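Cupin 2 conserved barrel domain protein (Leptotrichia buccalis, PDB 3RNS) is of unknown function but appears to be a bicupin, with two conserved beta-barrel domains of the cupin superfamily joined in a single chain. Local coordinates at residues I7-P12 and V202-I207; S37-F42 and I104-K109; Y137-I142 and S159-E164; L153-M158 and L221-K226. All coordinates share one frame; numbering follows the deposited sequence.

Interaction 1. Residues I7-P12 and V202-I207; sequences IEVAKP and VLPANI
V202 lies under two side chains of the N-terminal loop, one methyl for each. Its CG1, held anti to the backbone N (chi1 176°), meets V9 CG1 at 3.9 Å, while V202 CG2 takes the end of I7, whose CD1 comes to 4.0 Å from it. The other branch of V9 reaches past the end of the strand to P204, CG2 resting 4.2 Å from P204 CG, so that V9 straddles the two residues. The backbones are joined by one direct bond, A10 N to V202 O at 2.9 Å, nearly straight at 162°. In this way the loop that precedes strand 13-14 is laid against strand 199-203 of the C-terminal cupin barrel, and the start of the chain is fastened to a domain about 190 residues later in sequence. Water 1 adds an indirect link: it accepts from V202 N at 2.9 Å and donates to the carbonyl oxygens of E8 and K11, bridging the edge of the strand to the bend of the loop. Beyond L203 the chain leaves the strand and makes a type II turn from P204 to I207. Behind the contact, A10 and P204 both pack on V188, and K191 NZ donates to A10 O.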
loop_
_atom_site.group_PDB
_atom_site.type_symbol
_atom_site.label_atom_id
_atom_site.label_comp_id
_atom_site.label_asym_id
_atom_site.label_seq_id
_atom_site.Cartn_x
_atom_site.Cartn_y
_atom_site.Cartn_z
ATOM N N ILE A 7 4.700 11.168 7.498
ATOM C CA ILE A 7 3.617 10.939 8.454
ATOM C C ILE A 7 4.225 10.393 9.738
ATOM O O ILE A 7 5.371 9.961 9.734
ATOM C CB ILE A 7 2.521 9.989 7.885
ATOM C CG1 ILE A 7 3.062 8.589 7.528
ATOM C CG2 ILE A 7 1.873 10.611 6.647
ATOM C CD1 ILE A 7 1.957 7.650 6.894
ATOM N N GLU A 8 3.470 10.422 10.823
ATOM C CA GLU A 8 3.882 9.834 12.091
ATOM C C GLU A 8 4.093 8.309 11.994
ATOM O O GLU A 8 3.288 7.620 11.364
ATOM C CB GLU A 8 2.822 10.128 13.157
ATOM C CG GLU A 8 3.140 11.372 14.002
ATOM C CD GLU A 8 2.171 11.509 15.167
ATOM O OE1 GLU A 8 2.615 11.564 16.347
ATOM O OE2 GLU A 8 0.953 11.519 14.880
ATOM N N VAL A 9 5.167 7.808 12.609
ATOM C CA VAL A 9 5.460 6.399 12.687
ATOM C C VAL A 9 4.805 5.716 13.890
ATOM O O VAL A 9 4.386 6.366 14.834
ATOM C CB VAL A 9 6.982 6.162 12.650
ATOM C CG1 VAL A 9 7.542 6.916 11.465
ATOM C CG2 VAL A 9 7.705 6.598 13.993
ATOM N N ALA A 10 4.671 4.387 13.801
ATOM C CA ALA A 10 4.258 3.534 14.905
ATOM C C ALA A 10 2.878 3.940 15.412
ATOM O O ALA A 10 2.636 3.925 16.622
ATOM C CB ALA A 10 5.306 3.570 16.046
ATOM N N LYS A 11 1.996 4.292 14.476
ATOM C CA LYS A 11 0.667 4.802 14.782
ATOM C C LYS A 11 -0.310 4.406 13.654
ATOM O O LYS A 11 0.033 4.549 12.477
ATOM C CB LYS A 11 0.757 6.326 14.894
ATOM C CG LYS A 11 -0.559 7.080 14.882
ATOM C CD LYS A 11 -0.373 8.597 15.050
ATOM C CE LYS A 11 -0.306 9.022 16.535
ATOM N NZ LYS A 11 1.026 8.793 17.249
ATOM N N PRO A 12 -1.514 3.913 13.998
ATOM C CA PRO A 12 -2.502 3.582 12.942
ATOM C C PRO A 12 -3.054 4.861 12.338
ATOM O O PRO A 12 -3.324 5.778 13.069
ATOM C CB PRO A 12 -3.592 2.833 13.687
ATOM C CG PRO A 12 -3.490 3.314 15.073
ATOM C CD PRO A 12 -2.007 3.546 15.331
ATOM N N VAL A 202 3.442 3.070 9.688
ATOM C CA VAL A 202 4.840 2.986 9.309
ATOM C C VAL A 202 5.653 2.336 10.426
ATOM O O VAL A 202 5.564 2.739 11.586
ATOM C CB VAL A 202 5.436 4.379 8.948
ATOM C CG1 VAL A 202 6.959 4.276 8.655
ATOM C CG2 VAL A 202 4.712 4.932 7.742
ATOM N N LEU A 203 6.447 1.328 10.067
ATOM C CA LEU A 203 7.368 0.682 10.973
ATOM C C LEU A 203 8.711 1.192 10.522
ATOM O O LEU A 203 9.181 0.799 9.446
ATOM C CB LEU A 203 7.288 -0.859 10.871
ATOM C CG LEU A 203 5.895 -1.498 10.754
ATOM C CD1 LEU A 203 5.993 -3.042 10.543
ATOM C CD2 LEU A 203 5.112 -1.150 11.992
ATOM N N PRO A 204 9.345 2.050 11.332
ATOM C CA PRO A 204 10.580 2.716 10.914
ATOM C C PRO A 204 11.836 1.849 10.844
ATOM O O PRO A 204 11.985 0.853 11.579
ATOM C CB PRO A 204 10.750 3.825 11.945
ATOM C CG PRO A 204 10.106 3.264 13.172
ATOM C CD PRO A 204 8.960 2.415 12.700
ATOM N N ALA A 205 12.749 2.293 9.984
ATOM C CA ALA A 205 13.978 1.579 9.644
ATOM C C ALA A 205 14.793 1.343 10.889
ATOM O O ALA A 205 14.849 2.201 11.745
ATOM C CB ALA A 205 14.837 2.396 8.611
ATOM N N ASN A 206 15.418 0.177 10.974
ATOM C CA ASN A 206 16.441 -0.102 11.989
ATOM C C ASN A 206 15.956 -0.099 13.441
ATOM O O ASN A 206 16.776 -0.032 14.381
ATOM C CB ASN A 206 17.638 0.863 11.819
ATOM C CG ASN A 206 18.184 0.862 10.395
ATOM O OD1 ASN A 206 18.346 -0.205 9.782
ATOM N ND2 ASN A 206 18.463 2.043 9.862
ATOM N N ILE A 207 14.639 -0.219 13.617
ATOM C CA ILE A 207 14.020 -0.251 14.926
ATOM C C ILE A 207 13.217 -1.546 15.042
ATOM O O ILE A 207 12.461 -1.878 14.152
ATOM C CB ILE A 207 13.075 0.930 15.143
ATOM C CG1 ILE A 207 13.817 2.264 15.075
ATOM C CG2 ILE A 207 12.388 0.802 16.518
ATOM C CD1 ILE A 207 14.619 2.562 16.286
HETATM O O HOH W 1 2.376 5.185 11.419
#

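Interaction 2. Residues S37-F42 and I104-K109; sequences SYISLF and IEIGEK. With ACT (acetate ion), chain B.
Y38 and E105 meet through their polar ends: the phenol OH donates to E105 OE1 at 2.6 Å, coming from above the carboxylate plane, with that oxygen at the edge of the ring and near its plane. Y38 CG sits between the backbone N and the carbonyl carbon (chi1 66°), which sets the ring against G107, whose CA lies over one face, 4.0 Å from the centroid, in a CH-pi contact; a side chain at this glycine would collide with the ring. This is the tightest part of the contact. The opposite side of the sheet is also snug, I39 CG2 touching I104 CG2 at 3.5 Å and L41 CD2 lying 3.7 Å from I104 CG1. Strands 37-44 and 101-108 are antiparallel neighbours in what appears to be the N-terminal cupin barrel. A phenylalanine at Y38 would probably leave E105 OE1 without its hydroxyl partner. E105 OE2 is bonded separately to Y61 OH, so the carboxylate is held at both oxygens. An acetate, probably from the crystallisation liquor, accepts from S40 OG at 3.0 Å. The looser side is at partly exposed F42 and K109; K109 CE approaches Y38 CD1 obliquely, at 3.7 Å, and its NZ goes on to N33 and Q34.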
loop_
_atom_site.group_PDB
_atom_site.type_symbol
_atom_site.label_atom_id
_atom_site.label_comp_id
_atom_site.label_asym_id
_atom_site.label_seq_id
_atom_site.Cartn_x
_atom_site.Cartn_y
_atom_site.Cartn_z
ATOM N N SER A 37 13.071 5.223 -4.509
ATOM C CA SER A 37 11.705 4.746 -4.445
ATOM C C SER A 37 10.882 5.674 -3.515
ATOM O O SER A 37 11.426 6.447 -2.729
ATOM C CB SER A 37 11.654 3.286 -3.959
ATOM O OG SER A 37 12.266 3.158 -2.669
ATOM N N TYR A 38 9.582 5.605 -3.631
ATOM C CA TYR A 38 8.696 6.445 -2.817
ATOM C C TYR A 38 7.337 5.839 -2.737
ATOM O O TYR A 38 6.973 4.930 -3.508
ATOM C CB TYR A 38 8.571 7.846 -3.435
ATOM C CG TYR A 38 7.871 7.855 -4.771
ATOM C CD1 TYR A 38 8.569 7.632 -5.959
ATOM C CD2 TYR A 38 6.512 8.070 -4.853
ATOM C CE1 TYR A 38 7.917 7.633 -7.185
ATOM C CE2 TYR A 38 5.849 8.059 -6.071
ATOM C CZ TYR A 38 6.549 7.827 -7.225
ATOM O OH TYR A 38 5.872 7.796 -8.448
ATOM N N ILE A 39 6.553 6.379 -1.823
ATOM C CA ILE A 39 5.165 6.017 -1.690
ATOM C C ILE A 39 4.393 7.334 -1.596
ATOM O O ILE A 39 4.765 8.185 -0.776
ATOM C CB ILE A 39 4.844 5.235 -0.391
ATOM C CG1 ILE A 39 5.634 3.918 -0.262
ATOM C CG2 ILE A 39 3.367 4.876 -0.361
ATOM C CD1 ILE A 39 5.348 3.126 1.110
ATOM N N SER A 40 3.362 7.482 -2.431
ATOM C CA SER A 40 2.491 8.642 -2.405
ATOM C C SER A 40 1.055 8.194 -2.345
ATOM O O SER A 40 0.760 7.063 -2.752
ATOM C CB SER A 40 2.708 9.508 -3.656
ATOM O OG SER A 40 3.937 10.169 -3.524
ATOM N N LEU A 41 0.189 9.083 -1.846
ATOM C CA LEU A 41 -1.249 8.948 -1.910
ATOM C C LEU A 41 -1.889 9.970 -2.868
ATOM O O LEU A 41 -1.436 11.115 -2.983
ATOM C CB LEU A 41 -1.853 9.119 -0.514
ATOM C CG LEU A 41 -1.301 8.300 0.636
ATOM C CD1 LEU A 41 -2.059 8.773 1.798
ATOM C CD2 LEU A 41 -1.553 6.755 0.402
ATOM N N PHE A 42 -2.929 9.520 -3.568
ATOM C CA PHE A 42 -3.750 10.328 -4.456
ATOM C C PHE A 42 -5.211 10.209 -4.124
ATOM O O PHE A 42 -5.688 9.099 -3.812
ATOM C CB PHE A 42 -3.570 9.855 -5.897
ATOM C CG PHE A 42 -2.267 10.271 -6.513
ATOM C CD1 PHE A 42 -1.120 9.550 -6.291
ATOM C CD2 PHE A 42 -2.194 11.412 -7.282
ATOM C CE1 PHE A 42 0.075 9.958 -6.853
ATOM C CE2 PHE A 42 -0.990 11.820 -7.868
ATOM C CZ PHE A 42 0.133 11.082 -7.647
ATOM N N ILE A 104 -2.903 4.400 -3.428
ATOM C CA ILE A 104 -1.524 4.446 -2.996
ATOM C C ILE A 104 -0.679 4.216 -4.253
ATOM O O ILE A 104 -0.904 3.245 -4.973
ATOM C CB ILE A 104 -1.155 3.325 -1.963
ATOM C CG1 ILE A 104 -2.117 3.295 -0.777
ATOM C CG2 ILE A 104 0.297 3.523 -1.502
ATOM C CD1 ILE A 104 -1.814 2.205 0.266
ATOM N N GLU A 105 0.299 5.087 -4.519
ATOM C CA GLU A 105 1.185 4.953 -5.643
ATOM C C GLU A 105 2.583 4.643 -5.095
ATOM O O GLU A 105 3.105 5.390 -4.299
ATOM C CB GLU A 105 1.247 6.250 -6.487
ATOM C CG GLU A 105 2.220 6.168 -7.674
ATOM C CD GLU A 105 2.368 7.494 -8.436
ATOM O OE1 GLU A 105 3.353 8.222 -8.189
ATOM O OE2 GLU A 105 1.510 7.810 -9.295
ATOM N N ILE A 106 3.186 3.566 -5.562
ATOM C CA ILE A 106 4.510 3.147 -5.132
ATOM C C ILE A 106 5.335 3.210 -6.396
ATOM O O ILE A 106 4.949 2.641 -7.396
ATOM C CB ILE A 106 4.530 1.718 -4.547
ATOM C CG1 ILE A 106 3.502 1.552 -3.431
ATOM C CG2 ILE A 106 5.882 1.391 -3.975
ATOM C CD1 ILE A 106 2.140 1.041 -3.891
ATOM N N GLY A 107 6.417 3.955 -6.369
ATOM C CA GLY A 107 7.245 4.085 -7.514
ATOM C C GLY A 107 8.702 3.823 -7.271
ATOM O O GLY A 107 9.189 4.072 -6.178
ATOM N N GLU A 108 9.370 3.273 -8.300
ATOM C CA GLU A 108 10.835 3.252 -8.419
ATOM C C GLU A 108 11.212 4.461 -9.254
ATOM O O GLU A 108 10.624 4.673 -10.322
ATOM C CB GLU A 108 11.332 2.018 -9.172
ATOM C CG GLU A 108 11.380 0.694 -8.391
ATOM C CD GLU A 108 12.596 -0.163 -8.793
ATOM O OE1 GLU A 108 12.776 -0.432 -10.011
ATOM O OE2 GLU A 108 13.394 -0.544 -7.898
ATOM N N LYS A 109 12.191 5.235 -8.824
ATOM C CA LYS A 109 12.519 6.419 -9.602
ATOM C C LYS A 109 13.281 6.062 -10.933
ATOM O O LYS A 109 12.834 6.487 -12.032
ATOM C CB LYS A 109 13.180 7.478 -8.709
ATOM C CG LYS A 109 12.183 7.996 -7.670
ATOM C CD LYS A 109 12.661 9.210 -6.876
ATOM C CE LYS A 109 11.863 9.342 -5.573
ATOM N NZ LYS A 109 12.485 10.305 -4.645
HETATM C C ACT B . 3.916 12.727 -5.983
HETATM O O ACT B . 3.977 13.815 -6.636
HETATM O OXT ACT B . 3.678 12.848 -4.766
HETATM C CH3 ACT B . 4.110 11.394 -6.637
#

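Interaction 3. Residues Y137-I142 and S159-E164; sequences YQEGKI and SFWKGE
W161 lays its indole against the turn made by Q138 to K141. With CG anti to the backbone N (chi1 -167°), the ring is swung across the turn, and E139 CA sits over the six-membered ring, 3.8 Å from its centroid, while G140 N lies over the same side at 3.3 Å from W161 CG. The edge of the indole meets Y137, whose CB is 3.9 Å from CZ3. Replacing W161 by an alanine is likely to take the flat support from under the type II turn and open a gap beside E139 and Y137. The backbone of W161 is also used, its N donating to K141 O at 3.0 Å. Water 2 donates to the same K141 O and to S159 OG, and accepts from Q138 N; S159 OG is also hydrogen-bonded to E136 O. I142 and F160 form a non-hydrogen-bonded antiparallel pair; I142 CG2, anti to its own N because chi1 is -59°, stands 4.2 Å above the centre of the F160 ring, and its CD1 reaches CE2 of that ring at 3.5 Å. The ring of Y137 leans on S159 CB, its OH bonded to D181. The contact lies at the surface, where strands 142-150 and 153-160 pair at one border of the C-terminal sheet; F160 stacks on F218 and, with I142, packs on L166 of strand 165-169.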
loop_
_atom_site.group_PDB
_atom_site.type_symbol
_atom_site.label_atom_id
_atom_site.label_comp_id
_atom_site.label_asym_id
_atom_site.label_seq_id
_atom_site.Cartn_x
_atom_site.Cartn_y
_atom_site.Cartn_z
ATOM N N TYR A 137 -6.372 -17.502 4.071
ATOM C CA TYR A 137 -6.151 -17.998 5.425
ATOM C C TYR A 137 -5.907 -19.537 5.482
ATOM O O TYR A 137 -6.578 -20.334 4.778
ATOM C CB TYR A 137 -7.322 -17.635 6.347
ATOM C CG TYR A 137 -7.490 -16.160 6.598
ATOM C CD1 TYR A 137 -6.481 -15.417 7.197
ATOM C CD2 TYR A 137 -8.670 -15.512 6.283
ATOM C CE1 TYR A 137 -6.616 -14.083 7.392
ATOM C CE2 TYR A 137 -8.830 -14.159 6.529
ATOM C CZ TYR A 137 -7.804 -13.466 7.092
ATOM O OH TYR A 137 -7.922 -12.136 7.315
ATOM N N GLN A 138 -4.945 -19.946 6.309
ATOM C CA GLN A 138 -4.718 -21.340 6.641
ATOM C C GLN A 138 -4.538 -21.461 8.147
ATOM O O GLN A 138 -3.810 -20.701 8.776
ATOM C CB GLN A 138 -3.513 -21.890 5.882
ATOM C CG GLN A 138 -3.707 -21.841 4.322
ATOM C CD GLN A 138 -2.546 -22.417 3.510
ATOM O OE1 GLN A 138 -1.843 -23.316 3.947
ATOM N NE2 GLN A 138 -2.354 -21.886 2.302
ATOM N N GLU A 139 -5.173 -22.469 8.712
ATOM C CA GLU A 139 -5.260 -22.604 10.157
ATOM C C GLU A 139 -3.877 -22.806 10.805
ATOM O O GLU A 139 -3.113 -23.722 10.445
ATOM C CB GLU A 139 -6.185 -23.788 10.531
ATOM C CG GLU A 139 -6.460 -23.858 12.030
ATOM C CD GLU A 139 -7.330 -25.043 12.473
ATOM O OE1 GLU A 139 -7.626 -25.954 11.661
ATOM O OE2 GLU A 139 -7.704 -25.027 13.667
ATOM N N GLY A 140 -3.590 -21.960 11.781
ATOM C CA GLY A 140 -2.336 -22.008 12.545
ATOM C C GLY A 140 -1.142 -21.493 11.757
ATOM O O GLY A 140 -0.030 -21.630 12.227
ATOM N N LYS A 141 -1.380 -20.871 10.590
ATOM C CA LYS A 141 -0.303 -20.540 9.646
ATOM C C LYS A 141 -0.246 -19.068 9.276
ATOM O O LYS A 141 -1.226 -18.335 9.420
ATOM C CB LYS A 141 -0.434 -21.376 8.378
ATOM C CG LYS A 141 -0.214 -22.817 8.674
ATOM C CD LYS A 141 -0.684 -23.730 7.635
ATOM C CE LYS A 141 -0.487 -25.162 8.083
ATOM N NZ LYS A 141 -1.290 -25.981 7.096
ATOM N N ILE A 142 0.944 -18.662 8.836
ATOM C CA ILE A 142 1.184 -17.384 8.128
ATOM C C ILE A 142 1.511 -17.752 6.685
ATOM O O ILE A 142 2.345 -18.638 6.447
ATOM C CB ILE A 142 2.365 -16.641 8.708
ATOM C CG1 ILE A 142 2.133 -16.334 10.188
ATOM C CG2 ILE A 142 2.655 -15.299 7.923
ATOM C CD1 ILE A 142 3.295 -15.558 10.923
ATOM N N SER A 159 -1.171 -13.428 5.054
ATOM C CA SER A 159 -2.322 -13.772 5.906
ATOM C C SER A 159 -1.815 -14.405 7.197
ATOM O O SER A 159 -0.822 -15.190 7.177
ATOM C CB SER A 159 -3.297 -14.718 5.193
ATOM O OG SER A 159 -2.713 -16.007 4.976
ATOM N N PHE A 160 -2.449 -14.040 8.312
ATOM C CA PHE A 160 -2.057 -14.526 9.636
ATOM C C PHE A 160 -3.331 -15.159 10.228
ATOM O O PHE A 160 -4.392 -14.502 10.296
ATOM C CB PHE A 160 -1.658 -13.384 10.589
ATOM C CG PHE A 160 -0.324 -12.766 10.336
ATOM C CD1 PHE A 160 -0.110 -11.952 9.226
ATOM C CD2 PHE A 160 0.722 -12.917 11.268
ATOM C CE1 PHE A 160 1.148 -11.335 9.022
ATOM C CE2 PHE A 160 1.958 -12.300 11.049
ATOM C CZ PHE A 160 2.168 -11.548 9.923
ATOM N N TRP A 161 -3.242 -16.417 10.633
ATOM C CA TRP A 161 -4.296 -17.003 11.432
ATOM C C TRP A 161 -4.157 -16.472 12.857
ATOM O O TRP A 161 -3.050 -16.283 13.361
ATOM C CB TRP A 161 -4.199 -18.530 11.414
ATOM C CG TRP A 161 -5.409 -19.171 11.940
ATOM C CD1 TRP A 161 -5.612 -19.604 13.233
ATOM C CD2 TRP A 161 -6.607 -19.481 11.215
ATOM N NE1 TRP A 161 -6.847 -20.172 13.336
ATOM C CE2 TRP A 161 -7.495 -20.080 12.126
ATOM C CE3 TRP A 161 -7.005 -19.323 9.876
ATOM C CZ2 TRP A 161 -8.776 -20.534 11.745
ATOM C CZ3 TRP A 161 -8.294 -19.722 9.504
ATOM C CH2 TRP A 161 -9.157 -20.350 10.437
ATOM N N LYS A 162 -5.283 -16.266 13.516
ATOM C CA LYS A 162 -5.304 -15.832 14.916
ATOM C C LYS A 162 -4.338 -16.631 15.771
ATOM O O LYS A 162 -4.287 -17.861 15.682
ATOM C CB LYS A 162 -6.719 -16.002 15.451
ATOM C CG LYS A 162 -6.832 -15.672 16.900
ATOM C CD LYS A 162 -8.190 -15.930 17.404
ATOM C CE LYS A 162 -8.270 -15.539 18.863
ATOM N NZ LYS A 162 -9.631 -15.906 19.324
ATOM N N GLY A 163 -3.542 -15.948 16.582
ATOM C CA GLY A 163 -2.529 -16.610 17.397
ATOM C C GLY A 163 -1.168 -16.671 16.777
ATOM O O GLY A 163 -0.222 -16.992 17.460
ATOM N N GLU A 164 -1.038 -16.443 15.468
ATOM C CA GLU A 164 0.295 -16.436 14.840
ATOM C C GLU A 164 0.935 -15.064 15.002
ATOM O O GLU A 164 0.255 -14.070 15.138
ATOM C CB GLU A 164 0.262 -16.863 13.353
ATOM C CG GLU A 164 0.424 -18.394 13.104
ATOM C CD GLU A 164 1.857 -18.956 13.376
ATOM O OE1 GLU A 164 2.885 -18.225 13.325
ATOM O OE2 GLU A 164 1.945 -20.158 13.644
HETATM O O HOH W 2 -3.178 -17.814 7.336
#

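Interaction 4. Residues L153-M158 and L221-K226; sequences LVMTIM and LLILVK
With CG anti to the backbone N (chi1 -180°), L153 sends CD1 between two partners on strand 218-225, I223 CG2 at 3.9 Å and V225 CG1 at 4.1 Å. Selenomethionine M155 reaches the same strand, though its contacts are tentative because the residue has two conformers: in one of them a bend at chi3 (68°) folds CE onto I223 CG1, 3.8 Å away, and L221 CD1 comes to 4.2 Å from M155 CE. These residues, together with I157, share one face of the sheet and are buried. The other face carries V154, T156, L222 and L224 and is partly exposed, except at T156, which is buried and whose OG1 is satisfied by N146 on the neighbouring strand 142-150. At its end, V154 CG2 meets the aliphatic part of K226, 3.7 Å from CE, as the two side chains cross.

The backbones are matched closely. V154 and L224 form one hydrogen-bonded pair and T156 and L222 the next, with L224 N to V154 O at 2.8 Å. Between them, CA-H groups approach carbonyl oxygens, as M155 CA does L222 O at 3.1 Å. The strand axes run 166° apart, close to fully antiparallel. Strands 153-160 and 218-225 are neighbours in the antiparallel sheet of the C-terminal cupin domain; the face of L153, M155, I223 and V225 is set against the sheet of the N-terminal domain, and V154, T156, L222 and L224 lie on the opposite face.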
loop_
_atom_site.group_PDB
_atom_site.type_symbol
_atom_site.label_atom_id
_atom_site.label_comp_id
_atom_site.label_asym_id
_atom_site.label_seq_id
_atom_site.Cartn_x
_atom_site.Cartn_y
_atom_site.Cartn_z
ATOM N N LEU A 153 12.982 -1.760 -3.190
ATOM C CA LEU A 153 11.555 -1.942 -2.978
ATOM C C LEU A 153 11.166 -3.420 -2.841
ATOM O O LEU A 153 11.523 -4.274 -3.684
ATOM C CB LEU A 153 10.803 -1.309 -4.154
ATOM C CG LEU A 153 9.285 -1.390 -4.118
ATOM C CD1 LEU A 153 8.736 -0.554 -2.940
ATOM C CD2 LEU A 153 8.674 -0.959 -5.489
ATOM N N VAL A 154 10.458 -3.718 -1.761
ATOM C CA VAL A 154 9.911 -5.045 -1.515
ATOM C C VAL A 154 8.451 -4.908 -1.140
ATOM O O VAL A 154 8.099 -4.079 -0.252
ATOM C CB VAL A 154 10.710 -5.803 -0.408
ATOM C CG1 VAL A 154 10.082 -7.182 -0.080
ATOM C CG2 VAL A 154 12.153 -5.932 -0.832
HETATM N N MSE A 155 7.586 -5.664 -1.830
HETATM C CA MSE A 155 6.160 -5.677 -1.504
HETATM C C MSE A 155 5.701 -7.106 -1.337
HETATM O O MSE A 155 5.963 -7.958 -2.184
HETATM C CB MSE A 155 5.293 -4.972 -2.574
HETATM C CG MSE A 155 5.658 -3.497 -2.797
HETATM SE SE MSE A 155 4.679 -2.631 -4.249
HETATM C CE MSE A 155 2.902 -2.600 -3.465
ATOM N N THR A 156 5.006 -7.348 -0.247
ATOM C CA THR A 156 4.597 -8.677 0.113
ATOM C C THR A 156 3.226 -8.633 0.725
ATOM O O THR A 156 2.909 -7.678 1.467
ATOM C CB THR A 156 5.626 -9.230 1.126
ATOM O OG1 THR A 156 6.888 -9.365 0.452
ATOM C CG2 THR A 156 5.209 -10.591 1.662
ATOM N N ILE A 157 2.394 -9.629 0.408
ATOM C CA ILE A 157 1.100 -9.784 1.041
ATOM C C ILE A 157 1.120 -11.004 1.967
ATOM O O ILE A 157 1.701 -12.038 1.612
ATOM C CB ILE A 157 -0.057 -9.864 -0.049
ATOM C CG1 ILE A 157 -1.352 -10.418 0.531
ATOM C CG2 ILE A 157 0.326 -10.658 -1.275
ATOM C CD1 ILE A 157 -2.112 -9.379 1.290
HETATM N N MSE A 158 0.467 -10.897 3.123
HETATM C CA MSE A 158 0.506 -11.975 4.123
HETATM C C MSE A 158 -0.826 -12.174 4.780
HETATM O O MSE A 158 -1.540 -11.207 5.006
HETATM C CB MSE A 158 1.538 -11.674 5.218
HETATM C CG MSE A 158 2.869 -11.088 4.669
HETATM SE SE MSE A 158 4.187 -10.747 6.116
HETATM C CE MSE A 158 4.508 -12.514 6.679
ATOM N N LEU A 221 -0.712 -5.984 3.547
ATOM C CA LEU A 221 0.260 -5.672 2.547
ATOM C C LEU A 221 1.413 -4.917 3.205
ATOM O O LEU A 221 1.209 -3.925 3.951
ATOM C CB LEU A 221 -0.366 -4.783 1.464
ATOM C CG LEU A 221 0.531 -4.057 0.429
ATOM C CD1 LEU A 221 1.242 -5.058 -0.540
ATOM C CD2 LEU A 221 -0.325 -2.971 -0.308
ATOM N N LEU A 222 2.618 -5.337 2.881
ATOM C CA LEU A 222 3.851 -4.711 3.379
ATOM C C LEU A 222 4.602 -4.091 2.218
ATOM O O LEU A 222 4.904 -4.778 1.216
ATOM C CB LEU A 222 4.753 -5.763 4.050
ATOM C CG LEU A 222 6.185 -5.283 4.462
ATOM C CD1 LEU A 222 6.079 -4.341 5.661
ATOM C CD2 LEU A 222 7.157 -6.430 4.763
ATOM N N ILE A 223 4.924 -2.799 2.346
ATOM C CA ILE A 223 5.696 -2.101 1.334
ATOM C C ILE A 223 6.903 -1.586 2.078
ATOM O O ILE A 223 6.790 -0.665 2.927
ATOM C CB ILE A 223 4.928 -0.916 0.663
ATOM C CG1 ILE A 223 3.589 -1.355 0.011
ATOM C CG2 ILE A 223 5.822 -0.217 -0.435
ATOM C CD1 ILE A 223 2.612 -0.167 -0.179
ATOM N N LEU A 224 8.055 -2.156 1.746
ATOM C CA LEU A 224 9.334 -1.751 2.308
ATOM C C LEU A 224 10.149 -0.970 1.276
ATOM O O LEU A 224 10.443 -1.494 0.192
ATOM C CB LEU A 224 10.108 -2.979 2.754
ATOM C CG LEU A 224 11.559 -2.835 3.210
ATOM C CD1 LEU A 224 11.584 -1.944 4.447
ATOM C CD2 LEU A 224 12.202 -4.264 3.481
ATOM N N VAL A 225 10.487 0.276 1.613
ATOM C CA VAL A 225 11.334 1.115 0.767
ATOM C C VAL A 225 12.720 1.257 1.410
ATOM O O VAL A 225 12.836 1.674 2.558
ATOM C CB VAL A 225 10.724 2.512 0.454
ATOM C CG1 VAL A 225 9.337 2.395 -0.214
ATOM C CG2 VAL A 225 10.612 3.350 1.700
ATOM N N LYS A 226 13.747 0.905 0.631
ATOM C CA LYS A 226 15.149 0.685 1.104
ATOM C C LYS A 226 16.078 1.651 0.388
ATOM O O LYS A 226 15.764 1.977 -0.765
ATOM C CB LYS A 226 15.652 -0.740 0.750
ATOM C CG LYS A 226 14.966 -1.901 1.445
ATOM C CD LYS A 226 15.751 -3.217 1.268
ATOM C CE LYS A 226 15.181 -4.105 0.144
ATOM N NZ LYS A 226 15.880 -5.432 0.070
#

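How the interactions relate
Interactions 2 and 4 are the buried contacts, each a pair of antiparallel strands, and they touch: I39 and I106 of interaction 2 pack on I223, L153 and M155 of interaction 4, which brings the sheets of what appear to be two cupin domains together through aliphatic side chains. Interaction 3 is at the surface and shares strand 153-160 with interaction 4, I142 meeting M158 where they adjoin; there an indole, a turn and a water join the I142-F160 contact. Interaction 1, partly buried, reaches the same sheet at its other border, with a loop in place of a strand and one direct backbone bond. Charged and phenolic groups are prominent in interaction 2, on its acetate-binding face.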